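Local coordinates for protein peptide amidase (Stenotrophomonas maltophilia, PDB 1M22) that probably catalyses the hydrolysis of amide bonds in peptide amides, at residues G273-L278 with H408-L413; V310-Q315 with E399-A404; L447-G452 with L461-T466. One frame throughout, in Å; residues are numbered along the deposited sequence.

How the interactions relate
Interaction 3 is the core contact, with every touching residue buried, whereas interactions 1 and 2, their centres about 12 Å apart, lie partly buried near one margin of the large mixed sheet. Interactions 1 and 3 belong to that sheet and meet through neighbouring strands 412-416 and 457-464, Leu413 O lying 2.8 Å from Met464 N. Interaction 2 instead sets a loop after edge strand 306-310 against helix 383-407, whose chain leads into strand 412-416. The chemistry follows place: regular backbone bonds and apolar side chains in interaction 3, backbone bonds plus charged side chains bonded to backbone in interaction 1, and apolar packing beside one hydrogen bond from a side-chain amide in interaction 2.

Interaction 1. Residues G273-L278 with H408-L413; sequences GKRIGL and HQLDAL
Ile276 with Ala412 and Gly277 with Leu413 form a short parallel beta pairing, entered on the 408-413 side from a Schellman motif that ends helix 383-407 with Gln409 as its C-prime residue. Within the pairing, Gly277 N donates to Ala412 O (3.0 Å). One step earlier Asp411 brackets Arg275: its N-H reaches Arg275 O over 2.7 Å at a nearly straight 172°, while OD1, using the anti lone pair, accepts from Arg275 N at 2.8 Å. A side chain thus stands in for a backbone acceptor where the regular pairing has not yet begun.

The Arg275 chain bends about its CG-CD bond (chi3 57°), turning the guanidinium edge to the helix end. NE and NH2 both bond side-on to His408 O, 2.9 Å from NH2, and this oxygen lies 3° from the guanidinium plane; NE adds a weak bond to Gln409 O. Positive charge at a helix C-terminus is probably favourable. Leu410 CD1 lies 3.6 Å from Gly277 CA, where the glycine presents no side chain.

On the Ile276–Ala412 face lies helix 470-484, whose Lys472 forms a salt bridge with Asp411 OD2; strand 306-310 continues the sheet beyond 275-279.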
loop_
_atom_site.group_PDB
_atom_site.type_symbol
_atom_site.label_atom_id
_atom_site.label_comp_id
_atom_site.label_asym_id
_atom_site.label_seq_id
_atom_site.Cartn_x
_atom_site.Cartn_y
_atom_site.Cartn_z
ATOM N N GLY A 273 -26.522 6.883 -8.945
ATOM C CA GLY A 273 -27.135 5.586 -9.170
ATOM C C GLY A 273 -26.483 4.423 -8.446
ATOM O O GLY A 273 -26.971 3.296 -8.518
ATOM N N LYS A 274 -25.384 4.683 -7.746
ATOM C CA LYS A 274 -24.692 3.622 -7.027
ATOM C C LYS A 274 -25.404 3.271 -5.729
ATOM O O LYS A 274 -26.163 4.071 -5.185
ATOM C CB LYS A 274 -23.253 4.036 -6.708
ATOM C CG LYS A 274 -22.359 4.261 -7.916
ATOM C CD LYS A 274 -22.186 2.991 -8.737
ATOM C CE LYS A 274 -21.000 3.105 -9.687
ATOM N NZ LYS A 274 -21.082 4.298 -10.573
ATOM N N ARG A 275 -25.150 2.062 -5.244
ATOM C CA ARG A 275 -25.734 1.587 -3.999
ATOM C C ARG A 275 -24.577 1.161 -3.107
ATOM O O ARG A 275 -23.740 0.347 -3.497
ATOM C CB ARG A 275 -26.688 0.421 -4.273
ATOM C CG ARG A 275 -27.924 0.830 -5.078
ATOM C CD ARG A 275 -28.809 -0.368 -5.397
ATOM N NE ARG A 275 -29.225 -1.060 -4.183
ATOM C CZ ARG A 275 -30.149 -0.613 -3.339
ATOM N NH1 ARG A 275 -30.773 0.534 -3.578
ATOM N NH2 ARG A 275 -30.429 -1.303 -2.243
ATOM N N ILE A 276 -24.538 1.726 -1.905
ATOM C CA ILE A 276 -23.459 1.463 -0.964
ATOM C C ILE A 276 -23.947 0.946 0.380
ATOM O O ILE A 276 -24.954 1.413 0.911
ATOM C CB ILE A 276 -22.650 2.758 -0.717
ATOM C CG1 ILE A 276 -21.994 3.214 -2.016
ATOM C CG2 ILE A 276 -21.614 2.541 0.378
ATOM C CD1 ILE A 276 -21.286 4.554 -1.903
ATOM N N GLY A 277 -23.216 -0.020 0.925
ATOM C CA GLY A 277 -23.553 -0.559 2.224
ATOM C C GLY A 277 -22.574 -0.042 3.266
ATOM O O GLY A 277 -21.364 -0.253 3.145
ATOM N N LEU A 278 -23.086 0.657 4.274
ATOM C CA LEU A 278 -22.245 1.183 5.351
ATOM C C LEU A 278 -22.135 0.087 6.404
ATOM O O LEU A 278 -23.118 -0.243 7.070
ATOM C CB LEU A 278 -22.874 2.438 5.959
ATOM C CG LEU A 278 -22.153 3.044 7.169
ATOM C CD1 LEU A 278 -20.717 3.404 6.810
ATOM C CD2 LEU A 278 -22.916 4.273 7.636
ATOM N N HIS A 408 -28.281 -6.662 -0.790
ATOM C CA HIS A 408 -28.931 -5.371 -1.022
ATOM C C HIS A 408 -28.567 -4.797 -2.388
ATOM O O HIS A 408 -28.756 -3.606 -2.637
ATOM C CB HIS A 408 -28.527 -4.376 0.072
ATOM C CG HIS A 408 -29.085 -4.704 1.422
ATOM N ND1 HIS A 408 -30.317 -4.257 1.849
ATOM C CD2 HIS A 408 -28.587 -5.456 2.432
ATOM C CE1 HIS A 408 -30.552 -4.718 3.064
ATOM N NE2 HIS A 408 -29.518 -5.448 3.440
ATOM N N GLN A 409 -28.072 -5.662 -3.268
ATOM C CA GLN A 409 -27.640 -5.282 -4.612
ATOM C C GLN A 409 -26.779 -4.026 -4.547
ATOM O O GLN A 409 -27.105 -2.988 -5.129
ATOM C CB GLN A 409 -28.836 -5.054 -5.543
ATOM C CG GLN A 409 -28.421 -5.103 -7.011
ATOM C CD GLN A 409 -29.579 -4.979 -7.976
ATOM O OE1 GLN A 409 -30.577 -5.687 -7.862
ATOM N NE2 GLN A 409 -29.441 -4.086 -8.948
ATOM N N LEU A 410 -25.663 -4.153 -3.837
ATOM C CA LEU A 410 -24.726 -3.057 -3.637
ATOM C C LEU A 410 -23.540 -3.087 -4.592
ATOM O O LEU A 410 -23.159 -4.137 -5.114
ATOM C CB LEU A 410 -24.203 -3.094 -2.200
ATOM C CG LEU A 410 -25.272 -3.144 -1.107
ATOM C CD1 LEU A 410 -24.608 -3.397 0.235
ATOM C CD2 LEU A 410 -26.060 -1.842 -1.089
ATOM N N ASP A 411 -22.953 -1.912 -4.798
ATOM C CA ASP A 411 -21.787 -1.752 -5.655
ATOM C C ASP A 411 -20.512 -1.773 -4.830
ATOM O O ASP A 411 -19.444 -2.113 -5.331
ATOM C CB ASP A 411 -21.861 -0.429 -6.409
ATOM C CG ASP A 411 -22.996 -0.395 -7.392
ATOM O OD1 ASP A 411 -24.014 0.276 -7.120
ATOM O OD2 ASP A 411 -22.865 -1.059 -8.437
ATOM N N ALA A 412 -20.632 -1.398 -3.563
ATOM C CA ALA A 412 -19.483 -1.369 -2.674
ATOM C C ALA A 412 -19.912 -1.311 -1.222
ATOM O O ALA A 412 -21.069 -1.019 -0.900
ATOM C CB ALA A 412 -18.602 -0.163 -2.996
ATOM N N LEU A 413 -18.957 -1.608 -0.350
ATOM C CA LEU A 413 -19.160 -1.554 1.086
ATOM C C LEU A 413 -18.206 -0.468 1.562
ATOM O O LEU A 413 -17.092 -0.350 1.048
ATOM C CB LEU A 413 -18.784 -2.887 1.735
ATOM C CG LEU A 413 -19.533 -4.110 1.204
ATOM C CD1 LEU A 413 -18.991 -5.377 1.846
ATOM C CD2 LEU A 413 -21.017 -3.958 1.494
#

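Interaction 2. Residues V310-Q315 with E399-A404; sequences VELPNQ and EGIDAA
The amide of Asn314 and the carboxylate of Glu399 are the flat groups of this contact, their planes turned 48° apart. Asn314 ND2 bonds not to the carboxylate but to the main-chain oxygen, Glu399 O, at 2.8 Å. That oxygen is tilted 15° out of the amide plane, and ND2 in turn stands well above the carbonyl plane of Glu399 instead of on a lone pair, so the bond is short but obliquely directed. ND2 also donates to a water, 2.9 Å away; the continuation from this water to Glu399 OE1 is doubtful because the spacing is too short. The carboxylate has a salt bridge of its own, to Arg394 of the same helix.

Next to this polar end, the Pro313 ring lies over the helix backbone and its alanines. Its CB approaches Glu399 O, CG meets Ala403 CB at 4.0 Å, and CD meets Ala404 CB at 3.8 Å. Pro313 O receives a CA-H...O contact from Gly400 CA (3.5 Å). Leu312 reaches in from beside: with CG anti to the backbone N (chi1 -177°), its CD1 comes to 3.5 Å from Gly400 O, and also packs on Ala404 CB and Ile401 CG1.

Behind Leu312 and Ala404 stands Leu413 of strand 412-416. Leu312 to Gln315 make a type II beta turn, with proline second and an asparagine of positive phi third, a textbook pairing for this turn; here it seats the loop leaving edge strand 306-310 against helix 383-407.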
loop_
_atom_site.group_PDB
_atom_site.type_symbol
_atom_site.label_atom_id
_atom_site.label_comp_id
_atom_site.label_asym_id
_atom_site.label_seq_id
_atom_site.Cartn_x
_atom_site.Cartn_y
_atom_site.Cartn_z
ATOM N N VAL A 310 -25.522 -2.093 6.749
ATOM C CA VAL A 310 -25.482 -3.536 6.573
ATOM C C VAL A 310 -24.387 -4.160 7.425
ATOM O O VAL A 310 -23.456 -3.481 7.858
ATOM C CB VAL A 310 -25.231 -3.923 5.090
ATOM C CG1 VAL A 310 -26.287 -3.293 4.195
ATOM C CG2 VAL A 310 -23.837 -3.492 4.663
ATOM N N GLU A 311 -24.516 -5.457 7.673
ATOM C CA GLU A 311 -23.530 -6.191 8.449
ATOM C C GLU A 311 -22.836 -7.170 7.515
ATOM O O GLU A 311 -23.479 -7.806 6.677
ATOM C CB GLU A 311 -24.199 -6.954 9.594
ATOM C CG GLU A 311 -24.830 -6.066 10.652
ATOM C CD GLU A 311 -25.392 -6.859 11.814
ATOM O OE1 GLU A 311 -26.297 -7.690 11.587
ATOM O OE2 GLU A 311 -24.928 -6.654 12.955
ATOM N N LEU A 312 -21.521 -7.277 7.648
ATOM C CA LEU A 312 -20.748 -8.183 6.812
ATOM C C LEU A 312 -20.867 -9.601 7.352
ATOM O O LEU A 312 -20.465 -9.879 8.481
ATOM C CB LEU A 312 -19.275 -7.761 6.798
ATOM C CG LEU A 312 -18.343 -8.582 5.905
ATOM C CD1 LEU A 312 -18.724 -8.384 4.448
ATOM C CD2 LEU A 312 -16.901 -8.149 6.136
ATOM N N PRO A 313 -21.439 -10.518 6.558
ATOM C CA PRO A 313 -21.578 -11.901 7.018
ATOM C C PRO A 313 -20.204 -12.518 7.265
ATOM O O PRO A 313 -19.261 -12.272 6.509
ATOM C CB PRO A 313 -22.315 -12.578 5.861
ATOM C CG PRO A 313 -23.106 -11.457 5.253
ATOM C CD PRO A 313 -22.105 -10.329 5.257
ATOM N N ASN A 314 -20.094 -13.305 8.331
ATOM C CA ASN A 314 -18.848 -13.981 8.688
ATOM C C ASN A 314 -17.703 -13.064 9.106
ATOM O O ASN A 314 -16.540 -13.468 9.079
ATOM C CB ASN A 314 -18.380 -14.874 7.534
ATOM C CG ASN A 314 -19.302 -16.051 7.301
ATOM O OD1 ASN A 314 -19.576 -16.826 8.216
ATOM N ND2 ASN A 314 -19.783 -16.195 6.071
ATOM N N GLN A 315 -18.029 -11.839 9.501
ATOM C CA GLN A 315 -17.018 -10.877 9.933
ATOM C C GLN A 315 -16.000 -11.492 10.899
ATOM O O GLN A 315 -16.347 -11.882 12.015
ATOM C CB GLN A 315 -17.700 -9.674 10.595
ATOM C CG GLN A 315 -16.774 -8.767 11.398
ATOM C CD GLN A 315 -15.745 -8.056 10.542
ATOM O OE1 GLN A 315 -14.952 -8.690 9.846
ATOM N NE2 GLN A 315 -15.750 -6.729 10.594
ATOM N N GLU A 399 -18.924 -15.836 0.669
ATOM C CA GLU A 399 -19.838 -15.821 1.799
ATOM C C GLU A 399 -19.642 -14.629 2.731
ATOM O O GLU A 399 -20.251 -14.555 3.800
ATOM C CB GLU A 399 -19.709 -17.140 2.569
ATOM C CG GLU A 399 -20.265 -18.332 1.793
ATOM C CD GLU A 399 -19.877 -19.675 2.387
ATOM O OE1 GLU A 399 -19.709 -19.763 3.619
ATOM O OE2 GLU A 399 -19.755 -20.648 1.614
ATOM N N GLY A 400 -18.799 -13.690 2.308
ATOM C CA GLY A 400 -18.536 -12.501 3.098
ATOM C C GLY A 400 -18.907 -11.250 2.324
ATOM O O GLY A 400 -20.070 -10.844 2.300
ATOM N N ILE A 401 -17.919 -10.641 1.677
ATOM C CA ILE A 401 -18.158 -9.437 0.895
ATOM C C ILE A 401 -19.235 -9.649 -0.174
ATOM O O ILE A 401 -20.145 -8.830 -0.316
ATOM C CB ILE A 401 -16.853 -8.957 0.213
ATOM C CG1 ILE A 401 -15.906 -8.365 1.265
ATOM C CG2 ILE A 401 -17.170 -7.936 -0.880
ATOM C CD1 ILE A 401 -14.500 -8.091 0.745
ATOM N N ASP A 402 -19.144 -10.748 -0.919
ATOM C CA ASP A 402 -20.122 -10.994 -1.973
ATOM C C ASP A 402 -21.532 -11.211 -1.437
ATOM O O ASP A 402 -22.506 -10.806 -2.068
ATOM C CB ASP A 402 -19.702 -12.184 -2.836
ATOM C CG ASP A 402 -18.421 -11.922 -3.601
ATOM O OD1 ASP A 402 -18.208 -10.769 -4.036
ATOM O OD2 ASP A 402 -17.634 -12.873 -3.776
ATOM N N ALA A 403 -21.644 -11.845 -0.275
ATOM C CA ALA A 403 -22.957 -12.079 0.315
ATOM C C ALA A 403 -23.598 -10.747 0.696
ATOM O O ALA A 403 -24.794 -10.541 0.492
ATOM C CB ALA A 403 -22.832 -12.976 1.543
ATOM N N ALA A 404 -22.802 -9.834 1.247
ATOM C CA ALA A 404 -23.315 -8.527 1.636
ATOM C C ALA A 404 -23.704 -7.715 0.403
ATOM O O ALA A 404 -24.746 -7.059 0.387
ATOM C CB ALA A 404 -22.273 -7.776 2.458
HETATM O O HOH W 1 -20.807 -18.827 5.581
#

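Interaction 3. Residues L447-G452 with L461-T466; sequences LTVPMG and LLFMGT
Leu447 pairs with Phe463, and Val449 with Leu461, through four backbone hydrogen bonds between strands whose axes pass 4.6 Å apart and run at 155°, close to antiparallel. In the first pair Leu447 N gives to Phe463 O, and Phe463 N returns to Leu447 O at 2.8 Å. In the second, Val449 N reaches Leu461 O, and Leu461 N meets Val449 O at 175°, almost straight.

Thr448 and Leu462 make the non-hydrogen-bonded pair between them. CA-H...O contacts supplement the bonding here: Thr448 CA lies 3.3 Å from Leu461 O, and Leu462 CA faces Leu447 O.

These are the two arms of the beta hairpin formed by strands 446-454 and 457-464, set in the interior of the mixed sheet. Its regular pairing is interrupted at Met451 and Gly452, which both face Val459 in a classic beta bulge.

Side-chain contacts lie on the face carrying Leu447, Val449, Leu461 and Phe463. With CG beside the backbone N (chi1 -69°), the Phe463 ring stays over its own strand and turns its CD1-CE1 edge to the neighbour; Leu447 O lies at that edge, in the ring plane, 3.6 Å from CD1. Two contacts are apolar. Phe463 CE1 meets Val449 CG2 at 4.2 Å, the valine coming obliquely to the ring. Met451 crosses Leu461 at about a right angle, its SD 4.0 Å from Leu461 CB. Tyr480 of helix 470-484 touches both of these residues.

On the other face, Leu462 folds its CD1 to 4.0 Å from Leu447 O. Thr448 OG1 is hydrogen-bonded to Thr417 OG1, and its side chain lies about 11 Å from that of the nucleophile Ser189.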
loop_
_atom_site.group_PDB
_atom_site.type_symbol
_atom_site.label_atom_id
_atom_site.label_comp_id
_atom_site.label_asym_id
_atom_site.label_seq_id
_atom_site.Cartn_x
_atom_site.Cartn_y
_atom_site.Cartn_z
ATOM N N LEU A 447 -9.945 0.414 -1.153
ATOM C CA LEU A 447 -9.384 1.731 -1.418
ATOM C C LEU A 447 -9.796 2.687 -0.311
ATOM O O LEU A 447 -10.984 2.808 -0.006
ATOM C CB LEU A 447 -9.934 2.218 -2.766
ATOM C CG LEU A 447 -9.391 3.426 -3.534
ATOM C CD1 LEU A 447 -10.094 3.508 -4.887
ATOM C CD2 LEU A 447 -9.615 4.699 -2.743
ATOM N N THR A 448 -8.823 3.360 0.298
ATOM C CA THR A 448 -9.133 4.314 1.354
ATOM C C THR A 448 -8.888 5.740 0.865
ATOM O O THR A 448 -7.915 6.006 0.163
ATOM C CB THR A 448 -8.298 4.040 2.640
ATOM O OG1 THR A 448 -8.682 4.969 3.664
ATOM C CG2 THR A 448 -6.808 4.173 2.369
ATOM N N VAL A 449 -9.800 6.638 1.232
ATOM C CA VAL A 449 -9.730 8.053 0.869
ATOM C C VAL A 449 -9.852 8.889 2.142
ATOM O O VAL A 449 -10.683 8.602 2.999
ATOM C CB VAL A 449 -10.894 8.460 -0.075
ATOM C CG1 VAL A 449 -10.767 9.932 -0.464
ATOM C CG2 VAL A 449 -10.904 7.576 -1.306
ATOM N N PRO A 450 -9.021 9.931 2.284
ATOM C CA PRO A 450 -9.097 10.773 3.483
ATOM C C PRO A 450 -10.503 11.331 3.696
ATOM O O PRO A 450 -11.128 11.816 2.751
ATOM C CB PRO A 450 -8.093 11.878 3.183
ATOM C CG PRO A 450 -7.048 11.164 2.385
ATOM C CD PRO A 450 -7.882 10.326 1.435
ATOM N N MET A 451 -11.006 11.267 4.926
ATOM C CA MET A 451 -12.335 11.796 5.193
ATOM C C MET A 451 -12.377 12.790 6.349
ATOM O O MET A 451 -13.447 13.244 6.750
ATOM C CB MET A 451 -13.337 10.661 5.432
ATOM C CG MET A 451 -13.266 9.976 6.776
ATOM S SD MET A 451 -14.825 9.093 7.060
ATOM C CE MET A 451 -15.890 10.402 7.072
ATOM N N GLY A 452 -11.209 13.134 6.879
ATOM C CA GLY A 452 -11.160 14.088 7.970
ATOM C C GLY A 452 -10.092 13.752 8.985
ATOM O O GLY A 452 -9.175 12.977 8.713
ATOM N N LEU A 461 -11.859 6.874 4.796
ATOM C CA LEU A 461 -13.088 6.180 4.426
ATOM C C LEU A 461 -12.676 5.036 3.500
ATOM O O LEU A 461 -12.060 5.255 2.444
ATOM C CB LEU A 461 -14.043 7.123 3.691
ATOM C CG LEU A 461 -15.365 6.502 3.234
ATOM C CD1 LEU A 461 -16.183 6.074 4.445
ATOM C CD2 LEU A 461 -16.132 7.512 2.398
ATOM N N LEU A 462 -13.011 3.818 3.906
ATOM C CA LEU A 462 -12.667 2.621 3.149
ATOM C C LEU A 462 -13.771 2.177 2.203
ATOM O O LEU A 462 -14.947 2.173 2.569
ATOM C CB LEU A 462 -12.372 1.476 4.118
ATOM C CG LEU A 462 -12.011 0.121 3.509
ATOM C CD1 LEU A 462 -10.598 0.165 2.969
ATOM C CD2 LEU A 462 -12.139 -0.961 4.571
ATOM N N PHE A 463 -13.376 1.816 0.985
ATOM C CA PHE A 463 -14.293 1.296 -0.030
ATOM C C PHE A 463 -13.822 -0.119 -0.366
ATOM O O PHE A 463 -12.630 -0.343 -0.592
ATOM C CB PHE A 463 -14.248 2.108 -1.332
ATOM C CG PHE A 463 -14.817 3.496 -1.230
ATOM C CD1 PHE A 463 -14.103 4.511 -0.607
ATOM C CD2 PHE A 463 -16.054 3.800 -1.799
ATOM C CE1 PHE A 463 -14.605 5.812 -0.553
ATOM C CE2 PHE A 463 -16.565 5.097 -1.750
ATOM C CZ PHE A 463 -15.838 6.104 -1.125
ATOM N N MET A 464 -14.747 -1.074 -0.395
ATOM C CA MET A 464 -14.415 -2.456 -0.750
ATOM C C MET A 464 -15.414 -2.953 -1.790
ATOM O O MET A 464 -16.597 -2.611 -1.736
ATOM C CB MET A 464 -14.461 -3.382 0.471
ATOM C CG MET A 464 -13.405 -3.098 1.538
ATOM S SD MET A 464 -13.311 -4.397 2.805
ATOM C CE MET A 464 -14.879 -4.164 3.639
ATOM N N GLY A 465 -14.929 -3.750 -2.735
ATOM C CA GLY A 465 -15.796 -4.287 -3.770
ATOM C C GLY A 465 -15.431 -5.721 -4.090
ATOM O O GLY A 465 -14.513 -6.283 -3.491
ATOM N N THR A 466 -16.143 -6.327 -5.035
ATOM C CA THR A 466 -15.844 -7.702 -5.403
ATOM C C THR A 466 -14.645 -7.732 -6.354
ATOM O O THR A 466 -14.154 -6.691 -6.791
ATOM C CB THR A 466 -17.068 -8.389 -6.056
ATOM O OG1 THR A 466 -16.826 -9.798 -6.148
ATOM C CG2 THR A 466 -17.329 -7.828 -7.447
#